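PDB 3EO7: putative Nitroreductase from Anabaena variabilis ATCC 29413, which binds flavin mononucleotide and probably works as an FMN-dependent oxidoreductase of the nitroreductase family. Local coordinates for residues A[168-173]-A[273-278]; A[419-424]-A[487-492]. All coordinates share one frame; numbering follows the deposited sequence.

Contact 1 and contact 2 are independent packings in series along the chain: contact 1 is closed before contact 2 opens, their centres lie 27 Å apart and their nearest atoms about 13 Å. Contact 1 joins F170, just after strand 162-169 of the first nitroreductase-family region, to helix 270-276; contact 2 joins two helices of the second such region. Contact 1 is remote from the known FMN-binding residues, although an acetate, probably from the crystallisation liquor, lies about 4 Å from the side chain of H275. Contact 2 is nearer the cofactor, the side chain of L421 being about 11 Å from the flavin mononucleotide and about 9 Å from the side chain of the FMN-binding residue Q425.

Contact 1. Residues A[168-173]-A[273-278]; sequences AVFYRS and YFHHHT
H275 ND1 is hydrogen-bonded to the hydroxyl of Y182 on helix 181-202, while the imidazole that carries it meets the ring of F170. The two rings form an edge-to-face pair, with centroids 4.9 Å apart and planes at 55°. F170 CZ stands over one imidazole face, offset toward the rim, and comes within 3.6 Å of H275 CD2; F170 CE1 lies a little farther off, 4.0 Å from H275 CG. With CG anti to the backbone N (chi1 -175°), the H275 ring is carried out toward F170 and turned so that one face lies under CZ. Histidine suits this buried place because its face receives phenylalanine carbon while its nitrogen finds a polar partner. Phenylalanine suits the other side, being wholly apolar; A168 O lies above one face of its ring. Where helix 270-276 ends, H277 ND1 bonds to Y273 O at 2.7 Å, and the Y273 ring lies over the face of the H277 imidazole. The F170-H275 pair joins helix 270-276 to the strand-to-helix junction where 162-169, an inner strand of the antiparallel sheet in this alpha+beta fold of the nitroreductase family, runs into helix 170-177.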
# COMPACT_ATOMS: atom_id res chain seq x y z
N ALA A 168 6.21 0.97 10.62
CA ALA A 168 7.04 1.88 9.82
C ALA A 168 8.20 2.36 10.70
O ALA A 168 7.96 2.81 11.83
CB ALA A 168 6.22 3.12 9.29
N VAL A 169 9.43 2.24 10.18
CA VAL A 169 10.65 2.77 10.83
C VAL A 169 10.83 4.12 10.11
O VAL A 169 11.28 4.21 8.95
CB VAL A 169 11.87 1.84 10.66
CG1 VAL A 169 13.07 2.47 11.31
CG2 VAL A 169 11.58 0.44 11.27
N PHE A 170 10.41 5.17 10.80
CA PHE A 170 10.25 6.48 10.16
C PHE A 170 11.47 7.01 9.44
O PHE A 170 11.36 7.48 8.30
CB PHE A 170 9.79 7.51 11.19
CG PHE A 170 8.60 7.07 12.00
CD1 PHE A 170 7.38 6.73 11.38
CD2 PHE A 170 8.69 6.99 13.37
CE1 PHE A 170 6.30 6.32 12.15
CE2 PHE A 170 7.60 6.58 14.12
CZ PHE A 170 6.43 6.24 13.50
N TYR A 171 12.61 6.93 10.11
CA TYR A 171 13.82 7.52 9.55
C TYR A 171 14.24 6.89 8.23
O TYR A 171 14.95 7.54 7.45
CB TYR A 171 14.95 7.50 10.55
CG TYR A 171 16.14 8.32 10.11
CD1 TYR A 171 16.04 9.71 10.02
CD2 TYR A 171 17.35 7.73 9.81
CE1 TYR A 171 17.10 10.48 9.63
CE2 TYR A 171 18.43 8.51 9.42
CZ TYR A 171 18.29 9.87 9.36
OH TYR A 171 19.34 10.67 8.96
N ARG A 172 13.88 5.63 8.00
CA ARG A 172 14.26 4.98 6.75
C ARG A 172 13.82 5.83 5.54
O ARG A 172 14.57 5.94 4.55
CB ARG A 172 13.68 3.57 6.68
CG ARG A 172 14.34 2.59 7.63
CD ARG A 172 13.74 1.23 7.36
NE ARG A 172 14.24 0.27 8.32
CZ ARG A 172 13.76 -0.95 8.48
NH1 ARG A 172 12.78 -1.38 7.69
NH2 ARG A 172 14.26 -1.74 9.45
N SER A 173 12.62 6.43 5.62
CA SER A 173 12.11 7.29 4.55
C SER A 173 12.44 8.76 4.81
O SER A 173 12.82 9.47 3.89
CB SER A 173 10.61 7.11 4.37
OG SER A 173 10.32 5.82 3.89
N TYR A 273 5.33 14.44 15.10
CA TYR A 273 4.18 15.09 15.69
C TYR A 273 2.91 14.47 15.08
O TYR A 273 1.99 14.03 15.79
CB TYR A 273 4.22 16.60 15.47
CG TYR A 273 3.03 17.29 16.12
CD1 TYR A 273 1.82 17.43 15.44
CD2 TYR A 273 3.11 17.80 17.41
CE1 TYR A 273 0.73 18.01 16.04
CE2 TYR A 273 2.03 18.41 18.00
CZ TYR A 273 0.81 18.48 17.31
OH TYR A 273 -0.28 19.10 17.88
N PHE A 274 2.86 14.40 13.75
CA PHE A 274 1.66 13.91 13.08
C PHE A 274 1.34 12.45 13.43
O PHE A 274 0.17 12.12 13.74
CB PHE A 274 1.77 14.12 11.58
CG PHE A 274 0.52 13.81 10.83
CD1 PHE A 274 -0.70 14.34 11.21
CD2 PHE A 274 0.57 13.03 9.69
CE1 PHE A 274 -1.87 14.05 10.48
CE2 PHE A 274 -0.58 12.77 8.94
CZ PHE A 274 -1.81 13.26 9.36
N HIS A 275 2.35 11.61 13.48
CA HIS A 275 2.13 10.21 13.82
C HIS A 275 1.59 10.08 15.25
O HIS A 275 0.66 9.34 15.50
CB HIS A 275 3.37 9.34 13.67
CG HIS A 275 3.10 7.90 13.90
ND1 HIS A 275 2.45 7.12 12.97
CD2 HIS A 275 3.27 7.13 15.00
CE1 HIS A 275 2.25 5.91 13.49
NE2 HIS A 275 2.77 5.89 14.70
N HIS A 276 2.16 10.85 16.18
CA HIS A 276 1.71 10.78 17.55
C HIS A 276 0.41 11.53 17.82
O HIS A 276 -0.15 11.39 18.90
CB HIS A 276 2.80 11.26 18.49
CG HIS A 276 3.90 10.26 18.65
ND1 HIS A 276 4.08 9.54 19.82
CD2 HIS A 276 4.83 9.82 17.78
CE1 HIS A 276 5.11 8.72 19.66
NE2 HIS A 276 5.57 8.85 18.42
N HIS A 277 -0.06 12.28 16.82
CA HIS A 277 -1.32 12.98 16.94
C HIS A 277 -2.40 12.41 16.01
O HIS A 277 -3.37 13.09 15.65
CB HIS A 277 -1.12 14.48 16.75
CG HIS A 277 -0.41 15.13 17.89
ND1 HIS A 277 0.94 14.95 18.12
CD2 HIS A 277 -0.86 15.94 18.88
CE1 HIS A 277 1.29 15.62 19.20
NE2 HIS A 277 0.23 16.24 19.67
N THR A 278 -2.20 11.16 15.59
CA THR A 278 -3.20 10.42 14.84
C THR A 278 -3.46 9.09 15.53
O THR A 278 -4.03 8.16 14.96
CB THR A 278 -2.82 10.17 13.37
OG1 THR A 278 -1.48 9.68 13.27
CG2 THR A 278 -2.97 11.48 12.56

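Contact 2. Residues A[419-424]-A[487-492]; sequences HFLCLG and DQVNEV. With PGR (R-1,2-propanediol), chain R.
L421 points its forked end at helix 486-493, and the two methyls divide the work. CD2 lies against the base of Q488, 3.6 Å from Q488 CB, and also comes within 4.1 Å of V489 CG2. CD1 meets V492 tip to tip, 4.1 Å from V492 CB. A chi1 of -66°, with CG anti to the carbonyl carbon, directs the fork at that helix, where CD2 and CD1 touch residues one turn apart, Q488 and V492. Branched leucine suits the place because each methyl meets a different residue. Q488 crosses it obliquely: CB packs on the methyl, then the chain bends at chi2 (68°) and carries the amide away. This is helix-to-helix packing in the second nitroreductase-family region, joining the end of helix 415-421 to the helix that precedes strand 500-508. Just beyond L421, C422 O accepts a bond from the FMN-binding residue Q425. On the far side of helix 486-493, N490 ND2 bonds to the carbonyls of I495 and E499. An alanine here, lacking the amide, would probably leave those carbonyls without this partner and the segment after the helix freer to move. Beside N490, a propanediol, probably from the crystallisation liquor, donates from O2 to D487 O at 3.0 Å.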
# COMPACT_ATOMS: atom_id res chain seq x y z
N HIS A 419 4.55 15.56 -17.64
CA HIS A 419 5.98 15.60 -17.49
C HIS A 419 6.32 16.58 -16.35
O HIS A 419 7.06 16.23 -15.42
CB HIS A 419 6.58 16.04 -18.82
CG HIS A 419 8.07 15.98 -18.88
ND1 HIS A 419 8.77 16.59 -19.91
CD2 HIS A 419 8.98 15.39 -18.09
CE1 HIS A 419 10.06 16.37 -19.72
NE2 HIS A 419 10.22 15.65 -18.62
N PHE A 420 5.75 17.78 -16.40
CA PHE A 420 5.93 18.80 -15.37
C PHE A 420 5.36 18.38 -14.03
O PHE A 420 6.04 18.43 -13.01
CB PHE A 420 5.29 20.11 -15.84
CG PHE A 420 5.23 21.20 -14.78
CD1 PHE A 420 6.33 21.96 -14.47
CD2 PHE A 420 4.01 21.50 -14.17
CE1 PHE A 420 6.24 22.96 -13.52
CE2 PHE A 420 3.92 22.50 -13.24
CZ PHE A 420 5.02 23.23 -12.92
N LEU A 421 4.09 17.93 -14.05
CA LEU A 421 3.40 17.56 -12.83
C LEU A 421 4.13 16.47 -12.02
O LEU A 421 4.09 16.52 -10.78
CB LEU A 421 1.95 17.13 -13.09
CG LEU A 421 1.01 18.25 -13.60
CD1 LEU A 421 -0.31 17.62 -14.03
CD2 LEU A 421 0.80 19.37 -12.57
N CYS A 422 4.76 15.53 -12.70
CA CYS A 422 5.50 14.44 -12.06
C CYS A 422 6.94 14.86 -11.71
O CYS A 422 7.87 14.05 -11.76
CB CYS A 422 5.52 13.22 -12.96
SG CYS A 422 3.88 12.48 -13.19
N LEU A 423 7.10 16.12 -11.36
CA LEU A 423 8.42 16.71 -11.00
C LEU A 423 9.45 16.54 -12.09
O LEU A 423 10.62 16.28 -11.83
CB LEU A 423 8.90 16.19 -9.62
CG LEU A 423 7.93 16.38 -8.45
CD1 LEU A 423 8.58 16.00 -7.11
CD2 LEU A 423 7.39 17.85 -8.39
N GLY A 424 9.02 16.66 -13.34
CA GLY A 424 9.93 16.60 -14.46
C GLY A 424 10.34 15.23 -14.92
O GLY A 424 11.22 15.11 -15.76
N ASP A 487 -1.08 21.04 -6.12
CA ASP A 487 -2.17 21.96 -6.47
C ASP A 487 -2.33 22.10 -7.96
O ASP A 487 -3.46 22.28 -8.44
CB ASP A 487 -1.96 23.33 -5.82
CG ASP A 487 -2.12 23.31 -4.29
OD1 ASP A 487 -2.82 22.42 -3.77
OD2 ASP A 487 -1.52 24.17 -3.65
N GLN A 488 -1.24 21.96 -8.71
CA GLN A 488 -1.28 22.15 -10.15
C GLN A 488 -1.97 21.03 -10.90
O GLN A 488 -2.43 21.21 -12.03
CB GLN A 488 0.15 22.40 -10.67
CG GLN A 488 0.73 23.79 -10.31
CD GLN A 488 1.00 24.01 -8.83
OE1 GLN A 488 1.41 23.09 -8.12
NE2 GLN A 488 0.75 25.23 -8.34
N VAL A 489 -2.04 19.85 -10.30
CA VAL A 489 -2.68 18.73 -10.96
C VAL A 489 -4.14 19.04 -11.29
O VAL A 489 -4.59 18.83 -12.43
CB VAL A 489 -2.61 17.43 -10.13
CG1 VAL A 489 -3.37 16.28 -10.85
CG2 VAL A 489 -1.17 17.02 -9.84
N ASN A 490 -4.91 19.52 -10.32
CA ASN A 490 -6.34 19.70 -10.55
C ASN A 490 -6.66 20.64 -11.69
O ASN A 490 -7.53 20.36 -12.52
CB ASN A 490 -7.03 20.18 -9.28
CG ASN A 490 -6.86 19.22 -8.15
OD1 ASN A 490 -5.74 19.01 -7.69
ND2 ASN A 490 -7.96 18.63 -7.67
N GLU A 491 -5.91 21.73 -11.68
CA GLU A 491 -5.96 22.83 -12.62
C GLU A 491 -5.82 22.35 -14.07
O GLU A 491 -6.59 22.71 -14.94
CB GLU A 491 -4.82 23.82 -12.28
CG GLU A 491 -4.93 24.52 -10.88
CD GLU A 491 -3.75 25.44 -10.51
OE1 GLU A 491 -2.76 25.52 -11.28
OE2 GLU A 491 -3.78 26.08 -9.43
N VAL A 492 -4.81 21.52 -14.30
CA VAL A 492 -4.51 20.94 -15.62
C VAL A 492 -5.54 19.89 -16.08
O VAL A 492 -6.10 19.95 -17.17
CB VAL A 492 -3.10 20.28 -15.56
CG1 VAL A 492 -2.83 19.45 -16.81
CG2 VAL A 492 -2.03 21.34 -15.35
C1 PGR R . -5.86 21.35 -4.80
C2 PGR R . -6.59 22.41 -5.63
C3 PGR R . -6.57 23.76 -4.92
O1 PGR R . -6.81 20.38 -4.29
O2 PGR R . -6.00 22.61 -6.92